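Methylenetetrahydrofolate--tRNA-(uracil-5-)-methyltransferase TrmFO (Thermus thermophilus, PDB 3G5S) probably catalyses the folate-dependent formation of 5-methyluridine at position 54 of tRNAs, using FAD as cofactor and methylenetetrahydrofolate as the carbon donor. Local coordinates at residues V121-P126 and A142-R147; T129-G134 and E329-A334; V224-L229 and G276-L281; L281-Q286 and Y304-R309. All blocks are in the same frame, centred on the assembly; numbering follows the deposited sequence.

Contact 1: V121-P126 and A142-R147. With FAD (flavin-adenine dinucleotide), chain B.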
# COMPACT_ATOMS: atom_id res chain seq x y z
N VAL A 121 17.43 16.08 3.07
CA VAL A 121 16.65 17.13 2.43
C VAL A 121 15.61 17.61 3.43
O VAL A 121 14.81 16.82 3.94
CB VAL A 121 15.99 16.60 1.14
CG1 VAL A 121 15.01 17.61 0.57
CG2 VAL A 121 17.06 16.23 0.13
N ARG A 122 15.63 18.90 3.73
CA ARG A 122 14.78 19.43 4.79
C ARG A 122 13.64 20.31 4.27
O ARG A 122 12.76 20.69 5.04
CB ARG A 122 15.63 20.22 5.79
CG ARG A 122 16.70 19.38 6.48
CD ARG A 122 17.61 20.23 7.37
NE ARG A 122 16.89 20.80 8.50
CZ ARG A 122 16.61 20.14 9.62
NH1 ARG A 122 16.98 18.87 9.76
NH2 ARG A 122 15.94 20.73 10.60
N GLU A 123 13.68 20.65 2.99
CA GLU A 123 12.63 21.44 2.37
C GLU A 123 12.35 20.82 1.02
O GLU A 123 13.22 20.16 0.45
CB GLU A 123 13.09 22.89 2.18
CG GLU A 123 13.50 23.60 3.46
CD GLU A 123 12.32 23.99 4.34
OE1 GLU A 123 11.17 23.92 3.88
OE2 GLU A 123 12.56 24.39 5.50
N ILE A 124 11.15 21.01 0.51
CA ILE A 124 10.80 20.46 -0.79
C ILE A 124 11.66 21.13 -1.86
O ILE A 124 11.62 22.34 -2.02
CB ILE A 124 9.32 20.68 -1.10
CG1 ILE A 124 8.45 19.99 -0.04
CG2 ILE A 124 8.98 20.16 -2.48
CD1 ILE A 124 7.00 20.44 -0.07
N PRO A 125 12.48 20.33 -2.57
CA PRO A 125 13.33 20.91 -3.61
C PRO A 125 12.51 21.55 -4.73
O PRO A 125 11.40 21.11 -5.03
CB PRO A 125 14.06 19.68 -4.17
CG PRO A 125 14.05 18.70 -3.06
CD PRO A 125 12.72 18.89 -2.40
N PRO A 126 13.06 22.60 -5.36
CA PRO A 126 12.40 23.16 -6.54
C PRO A 126 12.70 22.31 -7.77
O PRO A 126 13.58 21.45 -7.76
CB PRO A 126 13.06 24.53 -6.65
CG PRO A 126 14.46 24.27 -6.22
CD PRO A 126 14.35 23.25 -5.09
N ALA A 142 8.89 15.91 6.67
CA ALA A 142 7.48 15.75 7.02
C ALA A 142 6.86 17.10 7.39
O ALA A 142 5.76 17.44 6.96
CB ALA A 142 7.31 14.74 8.16
N GLU A 143 7.59 17.90 8.17
CA GLU A 143 7.11 19.23 8.53
C GLU A 143 6.92 20.11 7.29
O GLU A 143 5.95 20.86 7.18
CB GLU A 143 8.06 19.89 9.52
CG GLU A 143 8.02 19.29 10.91
CD GLU A 143 6.66 19.46 11.57
OE1 GLU A 143 6.11 20.59 11.53
OE2 GLU A 143 6.15 18.48 12.13
N ALA A 144 7.86 20.02 6.36
CA ALA A 144 7.77 20.78 5.12
C ALA A 144 6.54 20.39 4.30
O ALA A 144 5.86 21.24 3.72
CB ALA A 144 9.04 20.62 4.30
N LEU A 145 6.26 19.09 4.25
CA LEU A 145 5.09 18.60 3.53
C LEU A 145 3.79 19.07 4.19
O LEU A 145 2.84 19.46 3.50
CB LEU A 145 5.12 17.08 3.43
CG LEU A 145 6.13 16.56 2.41
CD1 LEU A 145 6.41 15.08 2.65
CD2 LEU A 145 5.65 16.80 0.99
N LYS A 146 3.74 19.03 5.51
CA LYS A 146 2.57 19.54 6.22
C LYS A 146 2.36 21.03 5.97
O LYS A 146 1.23 21.47 5.78
CB LYS A 146 2.70 19.27 7.72
CG LYS A 146 2.61 17.80 8.09
CD LYS A 146 2.47 17.59 9.58
CE LYS A 146 3.55 18.29 10.37
NZ LYS A 146 3.38 18.07 11.83
N ARG A 147 3.45 21.80 5.96
CA ARG A 147 3.34 23.23 5.71
C ARG A 147 2.76 23.51 4.33
O ARG A 147 1.90 24.38 4.16
CB ARG A 147 4.71 23.91 5.82
CG ARG A 147 5.18 24.19 7.24
CD ARG A 147 6.29 25.23 7.24
NE ARG A 147 7.41 24.86 6.37
CZ ARG A 147 8.42 24.08 6.75
NH1 ARG A 147 8.45 23.58 7.98
NH2 ARG A 147 9.39 23.79 5.90
PA FAD B . 12.62 3.30 2.23
O1A FAD B . 12.59 3.39 3.73
O2A FAD B . 13.07 2.02 1.60
O5B FAD B . 13.51 4.47 1.62
C5B FAD B . 13.39 5.81 2.07
C4B FAD B . 14.78 6.42 2.02
O4B FAD B . 14.69 7.81 2.26
C3B FAD B . 15.69 5.85 3.11
O3B FAD B . 16.91 5.40 2.56
C2B FAD B . 15.90 7.03 4.07
O2B FAD B . 17.16 7.05 4.71
C1B FAD B . 15.74 8.21 3.14
N9A FAD B . 15.30 9.49 3.72
C8A FAD B . 14.26 9.71 4.58
N7A FAD B . 14.13 11.03 4.78
C5A FAD B . 15.09 11.66 4.04
C6A FAD B . 15.43 13.00 3.86
N6A FAD B . 14.67 14.00 4.32
N1A FAD B . 16.46 13.30 3.02
C2A FAD B . 17.18 12.31 2.39
N3A FAD B . 16.85 10.99 2.55
C4A FAD B . 15.82 10.70 3.38
N1 FAD B . 7.83 -4.13 3.56
C2 FAD B . 7.67 -5.41 3.09
O2 FAD B . 7.25 -5.61 1.96
N3 FAD B . 8.00 -6.48 3.91
C4 FAD B . 8.49 -6.31 5.19
O4 FAD B . 8.77 -7.29 5.89
C4X FAD B . 8.65 -5.00 5.66
N5 FAD B . 9.12 -4.77 6.93
C5X FAD B . 9.28 -3.47 7.37
C6 FAD B . 9.77 -3.24 8.65
C7 FAD B . 9.93 -1.95 9.12
C7M FAD B . 10.46 -1.71 10.51
C8 FAD B . 9.61 -0.87 8.30
C8M FAD B . 9.78 0.53 8.80
C9 FAD B . 9.12 -1.10 7.02
C9A FAD B . 8.95 -2.40 6.54
N10 FAD B . 8.45 -2.62 5.27
C10 FAD B . 8.31 -3.93 4.84
C1' FAD B . 7.51 -1.60 4.65
C2' FAD B . 8.01 -1.02 3.32
O2' FAD B . 7.68 -1.84 2.21
C3' FAD B . 9.51 -0.71 3.34
O3' FAD B . 9.70 0.30 4.31
C4' FAD B . 10.05 -0.22 2.00
O4' FAD B . 11.46 -0.19 2.09
C5' FAD B . 9.48 1.13 1.60
O5' FAD B . 10.21 1.65 0.50
P FAD B . 10.40 3.23 0.37
O1P FAD B . 9.08 3.93 0.38
O2P FAD B . 11.30 3.45 -0.81
O3P FAD B . 11.13 3.66 1.74
O HOH W 1 11.32 21.62 7.43
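Ile124 and Ala144 pack together where the loop 121-126 of the Rossmann-type FAD domain, leading from strand 114-117 to strand 129-131, runs past helix 139-149. The close-packed half is mainly apolar. The methyl CB of Ala144 points at the loop and sits 3.8 Å from Arg122 O, allowing the two backbones to approach to 5.6 Å between Glu123 CA and Ala144 CA. Ile124 reaches the helix with its longer branch: CG1 is anti to the carbonyl carbon (chi1 -60°), which carries CD1 to 4.0 Å from Leu145 CD2, the two side chains crossing at about a right angle. Farther along, Ile124 also touches Arg148 and Phe149 of the same helix.

The solvent side is held by charge. Glu123, bent at chi2, meets Arg147, bent at chi3, in a salt bridge of 2.7 Å between Glu123 OE1 and Arg147 NH2. The oxygen lies at the guanidinium edge, but the carboxylate is turned 47° from the guanidinium plane, and a single nitrogen makes the close approach. A water also lies at this edge and links Arg147 NH2 to Arg122 O.

At its buried start the same loop reads the cofactor through backbone alone, bonding the adenine at two points: Val121 N donates to FAD N1A at 2.9 Å, and FAD N6A donates to Val121 O at 2.8 Å.

Contact 2: T129-G134 and E329-A334. With FAD (flavin-adenine dinucleotide), chain B.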
# COMPACT_ATOMS: atom_id res chain seq x y z
N THR A 129 10.93 16.88 -9.30
CA THR A 129 11.38 16.23 -8.08
C THR A 129 10.46 15.06 -7.73
O THR A 129 9.24 15.21 -7.75
CB THR A 129 11.36 17.24 -6.90
OG1 THR A 129 12.33 18.26 -7.13
CG2 THR A 129 11.67 16.57 -5.58
N VAL A 130 11.06 13.92 -7.39
CA VAL A 130 10.34 12.78 -6.84
C VAL A 130 10.69 12.63 -5.36
O VAL A 130 11.87 12.55 -5.01
CB VAL A 130 10.73 11.47 -7.57
CG1 VAL A 130 10.00 10.28 -6.97
CG2 VAL A 130 10.45 11.59 -9.06
N LEU A 131 9.67 12.61 -4.51
CA LEU A 131 9.85 12.38 -3.07
C LEU A 131 9.59 10.92 -2.75
O LEU A 131 8.52 10.39 -3.04
CB LEU A 131 8.91 13.26 -2.27
CG LEU A 131 9.02 14.77 -2.52
CD1 LEU A 131 7.99 15.49 -1.70
CD2 LEU A 131 10.43 15.29 -2.23
N ALA A 132 10.57 10.27 -2.12
CA ALA A 132 10.51 8.82 -1.88
C ALA A 132 11.19 8.49 -0.55
O ALA A 132 12.07 7.63 -0.48
CB ALA A 132 11.17 8.07 -3.04
N THR A 133 10.76 9.16 0.51
CA THR A 133 11.48 9.14 1.77
C THR A 133 10.99 8.09 2.77
O THR A 133 11.59 7.94 3.83
CB THR A 133 11.52 10.55 2.38
OG1 THR A 133 10.22 11.14 2.27
CG2 THR A 133 12.51 11.42 1.62
N GLY A 134 9.95 7.36 2.42
CA GLY A 134 9.60 6.14 3.13
C GLY A 134 8.84 6.30 4.43
O GLY A 134 8.47 7.40 4.84
N GLU A 329 2.80 20.90 -9.78
CA GLU A 329 3.25 20.35 -11.05
C GLU A 329 4.73 19.97 -10.97
O GLU A 329 5.54 20.73 -10.46
CB GLU A 329 3.02 21.36 -12.18
CG GLU A 329 3.26 20.81 -13.57
CD GLU A 329 2.85 21.79 -14.66
OE1 GLU A 329 2.36 22.89 -14.32
OE2 GLU A 329 3.01 21.46 -15.85
N GLY A 330 5.06 18.79 -11.49
CA GLY A 330 6.43 18.34 -11.52
C GLY A 330 6.97 17.85 -10.19
O GLY A 330 8.16 17.60 -10.07
N LEU A 331 6.09 17.72 -9.20
CA LEU A 331 6.44 17.07 -7.93
C LEU A 331 5.67 15.76 -7.88
O LEU A 331 4.49 15.72 -8.20
CB LEU A 331 6.04 17.95 -6.74
CG LEU A 331 6.47 17.47 -5.36
CD1 LEU A 331 7.99 17.48 -5.22
CD2 LEU A 331 5.83 18.30 -4.25
N TYR A 332 6.36 14.69 -7.46
CA TYR A 332 5.79 13.35 -7.43
C TYR A 332 6.09 12.71 -6.08
O TYR A 332 7.06 13.09 -5.41
CB TYR A 332 6.40 12.46 -8.54
CG TYR A 332 6.32 13.10 -9.89
CD1 TYR A 332 7.26 14.05 -10.27
CD2 TYR A 332 5.29 12.80 -10.79
CE1 TYR A 332 7.18 14.69 -11.46
CE2 TYR A 332 5.21 13.45 -12.01
CZ TYR A 332 6.17 14.40 -12.34
OH TYR A 332 6.15 15.09 -13.53
N ALA A 333 5.27 11.74 -5.70
CA ALA A 333 5.56 10.91 -4.53
C ALA A 333 5.58 9.45 -4.95
O ALA A 333 4.85 9.04 -5.84
CB ALA A 333 4.53 11.12 -3.43
N ALA A 334 6.43 8.67 -4.29
CA ALA A 334 6.49 7.24 -4.54
C ALA A 334 6.81 6.51 -3.25
O ALA A 334 7.31 7.09 -2.29
CB ALA A 334 7.53 6.93 -5.61
PA FAD B . 12.62 3.30 2.23
O1A FAD B . 12.59 3.39 3.73
O2A FAD B . 13.07 2.02 1.60
O5B FAD B . 13.51 4.47 1.62
C5B FAD B . 13.39 5.81 2.07
C4B FAD B . 14.78 6.42 2.02
O4B FAD B . 14.69 7.81 2.26
C3B FAD B . 15.69 5.85 3.11
O3B FAD B . 16.91 5.40 2.56
C2B FAD B . 15.90 7.03 4.07
O2B FAD B . 17.16 7.05 4.71
C1B FAD B . 15.74 8.21 3.14
N9A FAD B . 15.30 9.49 3.72
C8A FAD B . 14.26 9.71 4.58
N7A FAD B . 14.13 11.03 4.78
C5A FAD B . 15.09 11.66 4.04
C6A FAD B . 15.43 13.00 3.86
N6A FAD B . 14.67 14.00 4.32
N1A FAD B . 16.46 13.30 3.02
C2A FAD B . 17.18 12.31 2.39
N3A FAD B . 16.85 10.99 2.55
C4A FAD B . 15.82 10.70 3.38
N1 FAD B . 7.83 -4.13 3.56
C2 FAD B . 7.67 -5.41 3.09
O2 FAD B . 7.25 -5.61 1.96
N3 FAD B . 8.00 -6.48 3.91
C4 FAD B . 8.49 -6.31 5.19
O4 FAD B . 8.77 -7.29 5.89
C4X FAD B . 8.65 -5.00 5.66
N5 FAD B . 9.12 -4.77 6.93
C5X FAD B . 9.28 -3.47 7.37
C6 FAD B . 9.77 -3.24 8.65
C7 FAD B . 9.93 -1.95 9.12
C7M FAD B . 10.46 -1.71 10.51
C8 FAD B . 9.61 -0.87 8.30
C8M FAD B . 9.78 0.53 8.80
C9 FAD B . 9.12 -1.10 7.02
C9A FAD B . 8.95 -2.40 6.54
N10 FAD B . 8.45 -2.62 5.27
C10 FAD B . 8.31 -3.93 4.84
C1' FAD B . 7.51 -1.60 4.65
C2' FAD B . 8.01 -1.02 3.32
O2' FAD B . 7.68 -1.84 2.21
C3' FAD B . 9.51 -0.71 3.34
O3' FAD B . 9.70 0.30 4.31
C4' FAD B . 10.05 -0.22 2.00
O4' FAD B . 11.46 -0.19 2.09
C5' FAD B . 9.48 1.13 1.60
O5' FAD B . 10.21 1.65 0.50
P FAD B . 10.40 3.23 0.37
O1P FAD B . 9.08 3.93 0.38
O2P FAD B . 11.30 3.45 -0.81
O3P FAD B . 11.13 3.66 1.74
O HOH W 2 8.47 6.60 0.14
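Thr129 and Leu331 open a run of parallel backbone pairing that continues through Val130 with Tyr332 and Leu131 with Ala333. Four hydrogen bonds join the strands. Thr129 uses both backbone groups, its N donating to Gly330 O and its O accepting from Tyr332 N; Leu131 does likewise, its N reaching Tyr332 O at 2.8 Å and its O receiving Ala334 N at 3.0 Å. The Leu131 N bond is almost straight at hydrogen (177°), though the donor is tilted from the carbonyl plane. Weaker CA-H...O contacts fill in between, as from Leu331 CA to Thr129 O.

These strands belong to the five-stranded parallel sheet of the Rossmann-type FAD-binding domain, where 331-333 is the end strand of the parallel set and 129-131 pairs on its other side with strand 4-7.

Apolar contacts occupy both faces. On one, Leu331 has CG anti to its own amide nitrogen (chi1 -173°), bringing CD1 to 3.8 Å from Thr129 CB and 4.0 Å from Leu131 CG, with helix 139-149 packed over the leucines. On the other, Val130 CG2 meets Tyr332 CB at 4.2 Å, beneath helix 343-361.

Beyond the strand ends a water links the chain to the cofactor: it accepts from Gly134 N and donates to both Ala334 O and FAD O1P, the last at 2.7 Å.

Contact 3: V224-L229 and G276-L281; sequences VPVEEL and GFQTGL. With GSH (glutathione), chain C.
Glu227 turns its carboxylate onto the loop 276-281 and grips it with both oxygens. CG sits between the backbone N and the carbonyl carbon (chi1 63°) and the chain then bends at chi2, so that the two oxygens meet successive residues. OE1 receives Thr279 OG1 at 2.7 Å from above the carboxylate plane, while OE2 offers its syn lone pair to Gly280 N, 2.8 Å away. Thr279 OG1 in turn accepts from Leu281 N, closing an ST turn that orients the hydroxyl. Leu281 slides past Glu227 in the opposite direction, its CD2 against the glutamate CB and CG.

Val226 crosses Phe277 at about a right angle and sets CG1 over one ring face, a CH-pi contact 4.3 Å from CG1 to the Phe277 ring centroid. Its backbone N bonds to Gln278 O. The Gln278 amide holds Val224 O nearly in its own plane, with NE2 at 2.8 Å.

Gly276 N bonds to glutathione O31, placing this loop in the glutathione pocket. The contact joins the start of helix 226-231 to the connection between strand 271-274 and helix 283-290, with helix 193-205 packed against Phe277 and Leu281.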
# COMPACT_ATOMS: atom_id res chain seq x y z
N VAL A 224 -6.46 2.83 19.85
CA VAL A 224 -6.20 1.58 20.55
C VAL A 224 -6.63 0.39 19.70
O VAL A 224 -7.74 0.37 19.20
CB VAL A 224 -6.95 1.53 21.90
CG1 VAL A 224 -6.59 0.27 22.67
CG2 VAL A 224 -6.64 2.77 22.73
N PRO A 225 -5.73 -0.59 19.52
CA PRO A 225 -6.08 -1.77 18.72
C PRO A 225 -7.31 -2.47 19.30
O PRO A 225 -7.46 -2.49 20.52
CB PRO A 225 -4.84 -2.67 18.87
CG PRO A 225 -3.74 -1.75 19.28
CD PRO A 225 -4.38 -0.67 20.08
N VAL A 226 -8.17 -3.03 18.45
CA VAL A 226 -9.40 -3.65 18.95
C VAL A 226 -9.14 -4.78 19.92
O VAL A 226 -9.92 -4.99 20.86
CB VAL A 226 -10.33 -4.17 17.82
CG1 VAL A 226 -10.99 -3.02 17.11
CG2 VAL A 226 -9.57 -5.06 16.85
N GLU A 227 -8.07 -5.53 19.71
CA GLU A 227 -7.74 -6.63 20.60
C GLU A 227 -7.36 -6.10 21.99
O GLU A 227 -7.57 -6.78 22.99
CB GLU A 227 -6.65 -7.53 20.01
CG GLU A 227 -5.30 -6.85 19.80
CD GLU A 227 -5.16 -6.20 18.43
OE1 GLU A 227 -6.18 -5.94 17.76
OE2 GLU A 227 -4.01 -5.94 18.03
N GLU A 228 -6.80 -4.90 22.03
CA GLU A 228 -6.49 -4.27 23.31
C GLU A 228 -7.74 -3.68 23.97
O GLU A 228 -7.90 -3.75 25.18
CB GLU A 228 -5.40 -3.21 23.14
CG GLU A 228 -4.87 -2.63 24.45
CD GLU A 228 -4.29 -3.68 25.39
OE1 GLU A 228 -3.83 -4.74 24.91
OE2 GLU A 228 -4.28 -3.44 26.62
N LEU A 229 -8.64 -3.11 23.17
CA LEU A 229 -9.94 -2.69 23.70
C LEU A 229 -10.65 -3.87 24.37
O LEU A 229 -11.22 -3.73 25.45
CB LEU A 229 -10.83 -2.10 22.60
CG LEU A 229 -10.42 -0.74 22.03
CD1 LEU A 229 -11.33 -0.35 20.88
CD2 LEU A 229 -10.42 0.34 23.11
N GLY A 276 -13.39 0.86 12.46
CA GLY A 276 -12.94 0.88 13.84
C GLY A 276 -12.24 -0.39 14.28
O GLY A 276 -12.10 -0.63 15.48
N PHE A 277 -11.77 -1.19 13.32
CA PHE A 277 -11.10 -2.45 13.62
C PHE A 277 -9.60 -2.42 13.37
O PHE A 277 -8.99 -3.41 12.97
CB PHE A 277 -11.79 -3.63 12.91
CG PHE A 277 -12.91 -4.20 13.72
CD1 PHE A 277 -14.13 -3.55 13.83
CD2 PHE A 277 -12.73 -5.36 14.45
CE1 PHE A 277 -15.15 -4.06 14.62
CE2 PHE A 277 -13.74 -5.88 15.24
CZ PHE A 277 -14.95 -5.23 15.33
N GLN A 278 -9.00 -1.27 13.63
CA GLN A 278 -7.55 -1.18 13.65
C GLN A 278 -7.00 -2.29 14.54
O GLN A 278 -7.54 -2.56 15.62
CB GLN A 278 -7.09 0.20 14.15
CG GLN A 278 -7.45 0.50 15.61
CD GLN A 278 -8.89 0.99 15.79
OE1 GLN A 278 -9.60 1.26 14.82
NE2 GLN A 278 -9.31 1.12 17.05
N THR A 279 -5.93 -2.93 14.09
CA THR A 279 -5.46 -4.13 14.78
C THR A 279 -4.00 -4.43 14.47
O THR A 279 -3.50 -4.08 13.40
CB THR A 279 -6.31 -5.35 14.39
OG1 THR A 279 -5.86 -6.50 15.11
CG2 THR A 279 -6.21 -5.63 12.89
N GLY A 280 -3.34 -5.07 15.43
CA GLY A 280 -1.99 -5.56 15.24
C GLY A 280 -1.93 -7.08 15.29
O GLY A 280 -0.85 -7.65 15.42
N LEU A 281 -3.08 -7.72 15.18
CA LEU A 281 -3.14 -9.18 15.22
C LEU A 281 -2.40 -9.81 14.04
O LEU A 281 -2.33 -9.23 12.96
CB LEU A 281 -4.59 -9.65 15.20
CG LEU A 281 -5.39 -9.43 16.48
CD1 LEU A 281 -6.82 -9.87 16.30
CD2 LEU A 281 -4.75 -10.15 17.67
N1 GSH C . -3.70 6.78 9.92
CA1 GSH C . -4.45 7.97 9.57
C1 GSH C . -4.25 9.11 10.56
O11 GSH C . -3.31 8.95 11.58
O12 GSH C . -4.67 10.19 10.30
CB1 GSH C . -5.92 7.71 9.27
CG1 GSH C . -6.89 7.63 10.45
CD1 GSH C . -6.79 6.43 11.39
OE1 GSH C . -5.87 5.67 11.36
N2 GSH C . -7.87 6.23 12.31
CA2 GSH C . -7.92 5.08 13.14
C2 GSH C . -8.96 4.06 12.68
O2 GSH C . -10.09 4.18 13.00
CB2 GSH C . -8.17 5.56 14.56
SG2 GSH C . -8.04 4.33 15.88
N3 GSH C . -8.46 2.76 12.26
CA3 GSH C . -9.41 1.70 11.98
C3 GSH C . -10.14 1.86 10.66
O31 GSH C . -11.27 1.50 10.51
O32 GSH C . -9.53 2.67 9.72

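Contact 4: L281-Q286 and Y304-R309; sequences LKWPEQ and YGVMHR
Trp283 and Tyr304 pack CB over ring, each on the other, where the first turn of helix 283-290 meets the loop joining strand 301-303, an outermost strand of the antiparallel sheet, to strand 309-313. The ring planes are only 12° apart but slid so far that they barely overlap; each ring instead receives the other's CB over its face, Tyr304 CB lying 3.3 Å from the centroid of the Trp283 five-membered ring. Val306 CG1 adds apolar contact at the indole edge.

The polar groups alongside are closely matched. Gln286, its chain extended beyond CG, sets its amide against the backbone of Gly305. OE1 accepts from Gly305 N at 2.8 Å, in the carbonyl plane and on a lone pair, while NE2 donates to Gly305 O at 2.9 Å. The same NE2 also gives a bond to Leu281 O, which lies in the amide plane. Three bonds therefore fix the rotation of the amide, satisfying both backbone groups of Gly305 and spanning the start of its own helix.

Gly305 O and Leu281 O share a second donor besides NE2: a water lying in the plane of the indole at its edge. It donates to Gly305 O at 2.8 Å and to Leu281 O at 2.9 Å, and accepts a weak bond of 3.4 Å from Trp283 NE1.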
# COMPACT_ATOMS: atom_id res chain seq x y z
N LEU A 281 -3.08 -7.72 15.18
CA LEU A 281 -3.14 -9.18 15.22
C LEU A 281 -2.40 -9.81 14.04
O LEU A 281 -2.33 -9.23 12.96
CB LEU A 281 -4.59 -9.65 15.20
CG LEU A 281 -5.39 -9.43 16.48
CD1 LEU A 281 -6.82 -9.87 16.30
CD2 LEU A 281 -4.75 -10.15 17.67
N LYS A 282 -1.85 -11.00 14.25
CA LYS A 282 -1.27 -11.76 13.15
C LYS A 282 -2.36 -12.05 12.14
O LYS A 282 -3.53 -12.20 12.49
CB LYS A 282 -0.65 -13.06 13.66
CG LYS A 282 0.43 -12.84 14.69
CD LYS A 282 1.25 -14.09 14.94
CE LYS A 282 2.33 -13.83 15.97
NZ LYS A 282 3.36 -14.90 16.00
N TRP A 283 -1.99 -12.12 10.87
CA TRP A 283 -2.98 -12.18 9.81
C TRP A 283 -3.88 -13.44 9.87
O TRP A 283 -5.09 -13.32 9.70
CB TRP A 283 -2.31 -11.95 8.45
CG TRP A 283 -1.74 -10.55 8.35
CD1 TRP A 283 -1.68 -9.61 9.35
CD2 TRP A 283 -1.13 -9.94 7.21
NE1 TRP A 283 -1.09 -8.46 8.89
CE2 TRP A 283 -0.74 -8.63 7.58
CE3 TRP A 283 -0.88 -10.37 5.90
CZ2 TRP A 283 -0.13 -7.76 6.69
CZ3 TRP A 283 -0.26 -9.50 5.02
CH2 TRP A 283 0.11 -8.21 5.42
N PRO A 284 -3.30 -14.62 10.15
CA PRO A 284 -4.20 -15.79 10.26
C PRO A 284 -5.21 -15.64 11.39
O PRO A 284 -6.33 -16.14 11.30
CB PRO A 284 -3.24 -16.94 10.55
CG PRO A 284 -1.94 -16.50 9.92
CD PRO A 284 -1.89 -15.02 10.17
N GLU A 285 -4.83 -14.94 12.46
CA GLU A 285 -5.76 -14.68 13.55
C GLU A 285 -6.86 -13.72 13.13
O GLU A 285 -8.02 -13.90 13.49
CB GLU A 285 -5.03 -14.15 14.78
CG GLU A 285 -4.05 -15.14 15.39
CD GLU A 285 -4.74 -16.32 16.06
OE1 GLU A 285 -5.36 -17.16 15.35
OE2 GLU A 285 -4.66 -16.42 17.29
N GLN A 286 -6.50 -12.69 12.36
CA GLN A 286 -7.51 -11.78 11.83
C GLN A 286 -8.53 -12.54 11.00
O GLN A 286 -9.73 -12.32 11.13
CB GLN A 286 -6.86 -10.70 10.98
CG GLN A 286 -6.02 -9.71 11.76
CD GLN A 286 -5.54 -8.56 10.89
OE1 GLN A 286 -6.28 -8.04 10.06
NE2 GLN A 286 -4.29 -8.16 11.08
N TYR A 304 -5.00 -6.95 5.12
CA TYR A 304 -5.07 -7.19 6.55
C TYR A 304 -4.79 -5.92 7.36
O TYR A 304 -4.08 -5.03 6.91
CB TYR A 304 -4.11 -8.31 6.95
CG TYR A 304 -4.64 -9.68 6.60
CD1 TYR A 304 -5.50 -10.34 7.47
CD2 TYR A 304 -4.31 -10.31 5.41
CE1 TYR A 304 -6.01 -11.58 7.18
CE2 TYR A 304 -4.82 -11.56 5.10
CZ TYR A 304 -5.67 -12.19 5.99
OH TYR A 304 -6.18 -13.43 5.71
N GLY A 305 -5.35 -5.85 8.56
CA GLY A 305 -5.11 -4.70 9.43
C GLY A 305 -3.70 -4.68 9.98
O GLY A 305 -3.09 -5.73 10.17
N VAL A 306 -3.19 -3.47 10.21
CA VAL A 306 -1.87 -3.28 10.78
C VAL A 306 -1.84 -2.01 11.62
O VAL A 306 -2.65 -1.11 11.41
CB VAL A 306 -0.77 -3.17 9.70
CG1 VAL A 306 -0.67 -4.46 8.90
CG2 VAL A 306 -1.01 -1.96 8.81
N MSE A 307 -0.89 -1.96 12.55
CA MSE A 307 -0.70 -0.83 13.45
C MSE A 307 0.77 -0.54 13.55
O MSE A 307 1.47 -1.19 14.32
CB MSE A 307 -1.14 -1.18 14.87
CG MSE A 307 -2.62 -1.39 15.11
SE MSE A 307 -3.55 0.21 15.74
CE MSE A 307 -2.27 0.91 17.01
N HIS A 308 1.28 0.42 12.79
CA HIS A 308 2.67 0.77 13.00
C HIS A 308 3.03 2.19 12.64
O HIS A 308 2.26 2.92 12.00
CB HIS A 308 3.64 -0.22 12.33
CG HIS A 308 3.27 -0.59 10.93
ND1 HIS A 308 3.27 0.32 9.90
CD2 HIS A 308 2.91 -1.78 10.39
CE1 HIS A 308 2.93 -0.29 8.78
NE2 HIS A 308 2.69 -1.56 9.05
N ARG A 309 4.21 2.58 13.10
CA ARG A 309 4.82 3.84 12.72
C ARG A 309 5.04 3.83 11.21
O ARG A 309 5.68 2.93 10.67
CB ARG A 309 6.14 3.98 13.47
CG ARG A 309 7.01 5.11 12.99
CD ARG A 309 6.58 6.43 13.58
NE ARG A 309 7.51 7.47 13.17
CZ ARG A 309 7.39 8.17 12.04
NH1 ARG A 309 6.36 7.95 11.24
NH2 ARG A 309 8.29 9.09 11.73
O HOH W 3 -1.15 -6.81 11.88

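How the contacts relate
The contacts form two neighbouring pairs. Contacts 1 and 2 share the Rossmann-type region and both touch FAD, with Leu145 CD2 packing on Leu131 CD1 at 3.8 Å. Contact 2 is wholly buried and rests on strand pairing, whereas contact 1 runs from buried leucine and alanine to an exposed salt bridge. Contacts 3 and 4 lie about 32 Å and 28 Å from contact 2 between centres, on the opposite side of the chain's centre. They share Leu281, and Thr279 CG2 packs against the Gln286 amide. There a buried glutamate and a glutamine bond irregular backbone; contact 3 reaches glutathione, while contact 4, partly buried, relies more on aromatic packing.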